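Local coordinates for uncharacterized protein (Burkholderia xenovorans, PDB 5KAK), which is of unknown function but belongs to the NipSnap family and adopts the ferredoxin-like alpha-beta fold of dimeric alpha-beta barrel proteins, at residues A36-R44 against R74-P82. Numbering follows the deposited sequence. Where two conformers were deposited one is given.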
ATOM      1  N   ALA E  36      22.357 -15.926 -19.751  1.00 16.90           N
ATOM      2  CA  ALA E  36      22.844 -17.110 -20.450  1.00 17.69           C
ATOM      3  C   ALA E  36      22.531 -18.373 -19.668  1.00 17.82           C
ATOM      4  O   ALA E  36      22.408 -19.454 -20.256  1.00 19.24           O
ATOM      5  CB  ALA E  36      24.350 -17.003 -20.689  1.00 21.24           C
ATOM      6  N   ILE E  37      22.427 -18.263 -18.346  1.00 17.38           N
ATOM      7  CA  ILE E  37      22.003 -19.393 -17.531  1.00 17.51           C
ATOM      8  C   ILE E  37      20.492 -19.564 -17.604  1.00 17.18           C
ATOM      9  O   ILE E  37      19.985 -20.663 -17.858  1.00 20.30           O
ATOM     10  CB  ILE E  37      22.448 -19.206 -16.071  1.00 19.75           C
ATOM     11  CG1 ILE E  37      23.949 -19.008 -15.966  1.00 17.75           C
ATOM     12  CG2 ILE E  37      22.022 -20.394 -15.227  1.00 20.34           C
ATOM     13  CD1 ILE E  37      24.382 -18.595 -14.580  1.00 28.87           C
ATOM     14  N   GLN E  38      19.754 -18.470 -17.372  1.00 16.46           N
ATOM     15  CA  GLN E  38      18.338 -18.584 -17.054  1.00 16.13           C
ATOM     16  C   GLN E  38      17.467 -18.736 -18.293  1.00 20.52           C
ATOM     17  O   GLN E  38      16.546 -19.552 -18.298  1.00 16.66           O
ATOM     18  CB  GLN E  38      17.896 -17.367 -16.235  1.00 16.96           C
ATOM     19  CG  GLN E  38      16.442 -17.430 -15.763  1.00 20.18           C
ATOM     20  CD  GLN E  38      15.983 -16.140 -15.107  1.00 23.68           C
ATOM     21  OE1 GLN E  38      16.421 -15.054 -15.481  1.00 18.64           O
ATOM     22  NE2 GLN E  38      15.107 -16.254 -14.113  1.00 21.46           N
ATOM     23  N   ARG E  39      17.738 -17.975 -19.349  1.00 19.09           N
ATOM     24  CA  ARG E  39      16.846 -18.003 -20.504  0.51 16.61           C
ATOM     25  C   ARG E  39      16.752 -19.368 -21.178  1.00 24.48           C
ATOM     26  O   ARG E  39      15.630 -19.765 -21.535  1.00 17.78           O
ATOM     27  CB  ARG E  39      17.262 -16.931 -21.518  0.51 21.29           C
ATOM     28  CG  ARG E  39      16.319 -16.847 -22.719  0.51 21.75           C
ATOM     29  CD  ARG E  39      16.415 -15.505 -23.414  0.51 23.64           C
ATOM     30  NE  ARG E  39      17.789 -15.024 -23.470  0.51 22.74           N
ATOM     31  CZ  ARG E  39      18.145 -13.837 -23.951  0.51 21.09           C
ATOM     32  NH1 ARG E  39      17.227 -13.012 -24.430  0.51 20.86           N
ATOM     33  NH2 ARG E  39      19.421 -13.479 -23.954  0.51 16.69           N
ATOM     34  N   PRO E  40      17.834 -20.126 -21.386  1.00 24.55           N
ATOM     35  CA  PRO E  40      17.657 -21.429 -22.047  1.00 19.05           C
ATOM     36  C   PRO E  40      16.811 -22.396 -21.241  1.00 22.06           C
ATOM     37  O   PRO E  40      16.137 -23.252 -21.828  1.00 26.73           O
ATOM     38  CB  PRO E  40      19.093 -21.952 -22.206  1.00 19.58           C
ATOM     39  CG  PRO E  40      19.980 -20.757 -22.001  1.00 19.01           C
ATOM     40  CD  PRO E  40      19.248 -19.871 -21.055  1.00 22.24           C
ATOM     41  N   VAL E  41      16.843 -22.304 -19.913  1.00 18.71           N
ATOM     42  CA  VAL E  41      16.085 -23.228 -19.077  1.00 18.97           C
ATOM     43  C   VAL E  41      14.608 -22.846 -19.059  1.00 19.06           C
ATOM     44  O   VAL E  41      13.716 -23.684 -19.287  1.00 20.14           O
ATOM     45  CB  VAL E  41      16.682 -23.255 -17.658  1.00 18.60           C
ATOM     46  CG1 VAL E  41      15.945 -24.240 -16.779  1.00 20.15           C
ATOM     47  CG2 VAL E  41      18.186 -23.594 -17.717  1.00 25.86           C
ATOM     48  N   LEU E  42      14.328 -21.567 -18.804  1.00 19.97           N
ATOM     49  CA  LEU E  42      12.937 -21.142 -18.685  1.00 17.61           C
ATOM     50  C   LEU E  42      12.256 -21.101 -20.049  1.00 20.47           C
ATOM     51  O   LEU E  42      11.095 -21.506 -20.180  1.00 20.66           O
ATOM     52  CB  LEU E  42      12.860 -19.792 -17.975  1.00 16.84           C
ATOM     53  CG  LEU E  42      13.288 -19.879 -16.506  1.00 16.26           C
ATOM     54  CD1 LEU E  42      12.924 -18.610 -15.705  1.00 16.34           C
ATOM     55  CD2 LEU E  42      12.719 -21.141 -15.845  1.00 20.35           C
ATOM     56  N   GLY E  43      12.942 -20.607 -21.072  1.00 18.11           N
ATOM     57  CA  GLY E  43      12.446 -20.834 -22.415  1.00 21.96           C
ATOM     58  C   GLY E  43      11.989 -19.623 -23.198  1.00 23.82           C
ATOM     59  O   GLY E  43      12.450 -19.401 -24.322  1.00 22.11           O
ATOM     60  N   ARG E  44      11.078 -18.824 -22.625  1.00 17.86           N
ATOM     61  CA  ARG E  44      10.324 -17.831 -23.393  1.00 20.97           C
ATOM     62  C   ARG E  44      10.302 -16.496 -22.653  1.00 17.79           C
ATOM     63  O   ARG E  44       9.324 -16.159 -21.982  1.00 20.96           O
ATOM     64  CB  ARG E  44       8.914 -18.344 -23.680  1.00 18.41           C
ATOM     65  CG  ARG E  44       8.901 -19.670 -24.455  1.00 20.82           C
ATOM     66  CD  ARG E  44       7.485 -20.130 -24.666  1.00 20.40           C
ATOM     67  NE  ARG E  44       7.372 -21.256 -25.584  1.00 31.67           N
ATOM     68  CZ  ARG E  44       7.332 -22.524 -25.204  1.00 32.93           C
ATOM     69  NH1 ARG E  44       7.416 -22.836 -23.916  1.00 30.55           N
ATOM     70  NH2 ARG E  44       7.199 -23.479 -26.116  1.00 37.09           N
ATOM     71  N   ARG E  74      10.141 -26.427 -15.722  1.00 19.03           N
ATOM     72  CA  ARG E  74      11.293 -25.622 -16.103  1.00 24.34           C
ATOM     73  C   ARG E  74      11.867 -24.878 -14.904  1.00 20.65           C
ATOM     74  O   ARG E  74      13.093 -24.766 -14.768  1.00 20.91           O
ATOM     75  CB  ARG E  74      10.909 -24.651 -17.223  1.00 22.91           C
ATOM     76  CG  ARG E  74      10.435 -25.342 -18.490  1.00 23.59           C
ATOM     77  CD  ARG E  74      10.121 -24.367 -19.623  1.00 19.94           C
ATOM     78  NE  ARG E  74       9.976 -25.068 -20.900  1.00 20.37           N
ATOM     79  CZ  ARG E  74      10.971 -25.259 -21.763  1.00 19.32           C
ATOM     80  NH1 ARG E  74      12.189 -24.807 -21.483  1.00 20.93           N
ATOM     81  NH2 ARG E  74      10.763 -25.912 -22.903  1.00 22.62           N
ATOM     82  N   ARG E  75      11.002 -24.341 -14.033  1.00 18.75           N
ATOM     83  CA  ARG E  75      11.508 -23.637 -12.861  1.00 17.80           C
ATOM     84  C   ARG E  75      12.191 -24.590 -11.886  1.00 25.20           C
ATOM     85  O   ARG E  75      13.188 -24.220 -11.258  1.00 24.63           O
ATOM     86  CB  ARG E  75      10.384 -22.854 -12.179  1.00 21.73           C
ATOM     87  CG  ARG E  75      10.003 -21.573 -12.924  1.00 13.75           C
ATOM     88  CD  ARG E  75       9.065 -20.684 -12.108  1.00 20.77           C
ATOM     89  NE  ARG E  75       9.650 -20.319 -10.820  1.00 21.93           N
ATOM     90  CZ  ARG E  75      10.509 -19.322 -10.648  1.00 19.81           C
ATOM     91  NH1 ARG E  75      10.879 -18.574 -11.676  1.00 19.64           N
ATOM     92  NH2 ARG E  75      10.998 -19.080  -9.440  1.00 24.23           N
ATOM     93  N   ALA E  76      11.700 -25.827 -11.769  1.00 24.33           N
ATOM     94  CA  ALA E  76      12.355 -26.775 -10.874  1.00 24.04           C
ATOM     95  C   ALA E  76      13.769 -27.092 -11.353  1.00 27.48           C
ATOM     96  O   ALA E  76      14.704 -27.177 -10.544  1.00 26.93           O
ATOM     97  CB  ALA E  76      11.523 -28.052 -10.761  1.00 23.95           C
ATOM     98  N   ILE E  77      13.937 -27.267 -12.666  1.00 21.79           N
ATOM     99  CA  ILE E  77      15.260 -27.494 -13.241  1.00 24.23           C
ATOM    100  C   ILE E  77      16.184 -26.318 -12.950  1.00 22.91           C
ATOM    101  O   ILE E  77      17.352 -26.507 -12.583  1.00 26.71           O
ATOM    102  CB  ILE E  77      15.145 -27.752 -14.755  1.00 23.01           C
ATOM    103  CG1 ILE E  77      14.422 -29.072 -15.022  1.00 28.75           C
ATOM    104  CG2 ILE E  77      16.521 -27.716 -15.410  1.00 26.95           C
ATOM    105  CD1 ILE E  77      14.172 -29.332 -16.487  1.00 30.12           C
ATOM    106  N   LEU E  78      15.689 -25.089 -13.124  1.00 25.96           N
ATOM    107  CA  LEU E  78      16.530 -23.917 -12.884  1.00 20.28           C
ATOM    108  C   LEU E  78      16.973 -23.844 -11.426  1.00 20.65           C
ATOM    109  O   LEU E  78      18.166 -23.689 -11.133  1.00 22.12           O
ATOM    110  CB  LEU E  78      15.788 -22.639 -13.280  1.00 18.43           C
ATOM    111  CG  LEU E  78      16.592 -21.336 -13.124  1.00 21.57           C
ATOM    112  CD1 LEU E  78      17.736 -21.235 -14.141  1.00 18.86           C
ATOM    113  CD2 LEU E  78      15.655 -20.143 -13.231  1.00 18.82           C
ATOM    114  N   LEU E  79      16.021 -23.968 -10.499  1.00 21.52           N
ATOM    115  CA  LEU E  79      16.331 -23.858  -9.076  1.00 26.26           C
ATOM    116  C   LEU E  79      17.320 -24.918  -8.619  1.00 24.44           C
ATOM    117  O   LEU E  79      18.085 -24.681  -7.678  1.00 26.30           O
ATOM    118  CB  LEU E  79      15.047 -23.948  -8.248  1.00 29.39           C
ATOM    119  N   ALA E  80      17.332 -26.081  -9.271  1.00 22.44           N
ATOM    120  CA  ALA E  80      18.252 -27.143  -8.882  1.00 25.39           C
ATOM    121  C   ALA E  80      19.670 -26.919  -9.389  1.00 29.51           C
ATOM    122  O   ALA E  80      20.593 -27.568  -8.889  1.00 32.01           O
ATOM    123  CB  ALA E  80      17.746 -28.500  -9.385  1.00 27.13           C
ATOM    124  N   MET E  81      19.868 -26.030 -10.355  1.00 24.16           N
ATOM    125  CA  MET E  81      21.183 -25.871 -10.973  1.00 23.21           C
ATOM    126  C   MET E  81      22.172 -25.233 -10.009  1.00 20.36           C
ATOM    127  O   MET E  81      21.914 -24.130  -9.514  1.00 20.15           O
ATOM    128  CB  MET E  81      21.071 -25.028 -12.236  1.00 25.33           C
ATOM    129  CG  MET E  81      20.367 -25.728 -13.362  1.00 27.20           C
ATOM    130  SD  MET E  81      20.267 -24.709 -14.838  1.00 28.01           S
ATOM    131  CE  MET E  81      21.943 -24.100 -14.957  1.00 36.06           C
ATOM    132  N   PRO E  82      23.306 -25.870  -9.718  1.00 21.54           N
ATOM    133  CA  PRO E  82      24.299 -25.216  -8.848  1.00 20.73           C
ATOM    134  C   PRO E  82      24.833 -23.920  -9.418  1.00 20.56           C
ATOM    135  O   PRO E  82      25.128 -23.000  -8.649  1.00 22.72           O
ATOM    136  CB  PRO E  82      25.404 -26.271  -8.730  1.00 27.47           C
ATOM    137  CG  PRO E  82      24.716 -27.564  -8.996  1.00 27.02           C
ATOM    138  CD  PRO E  82      23.653 -27.270 -10.003  1.00 24.46           C
TER
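Arg74 reaches from its helix across the C-terminal end of helix 23-42, where NH1 donates a bent hydrogen bond of 2.9 Å to Val41 O. The oxygen lies close to the guanidinium plane, at its edge, whereas the donor sits above the carbonyl plane of Val41, 39° out of it. With the chain extended from CG to NE, the aliphatic part of Arg74 runs over the last helical turn, and its CD comes to 3.1 Å from Leu42 O. NE turns to a salt bridge with Asp70, which fixes the group from its own helix. Gly43, with positive phi, ends helix 23-42 and leads into strand 45-51. Segments 36-42 and 74-80 run nearly antiparallel (152°), their axes approaching to 9.2 Å, and both lie against one side of the antiparallel sheet, whose 2-3-1-4 strand order is that of the ferredoxin-like alpha-beta fold. The two methyls of Val41 divide between helix 68-80 and Met81, the N-cap residue of the next helix: CG1, anti to the backbone N (chi1 -178°), meets Ile77 CG2 at 3.8 Å and Leu78 CB, while CG2 touches Met81 SD at 3.7 Å. Leu78 is a knob in the hole formed by Ile37, Gln38, Val41 and Leu42, its CD2 4.0 Å from Leu42 CD1, the two leucine side chains crossing at about a right angle. Trp63 of strand 58-65 touches Leu42 and Gln38, and Trp84 of helix 82-92 touches Leu78.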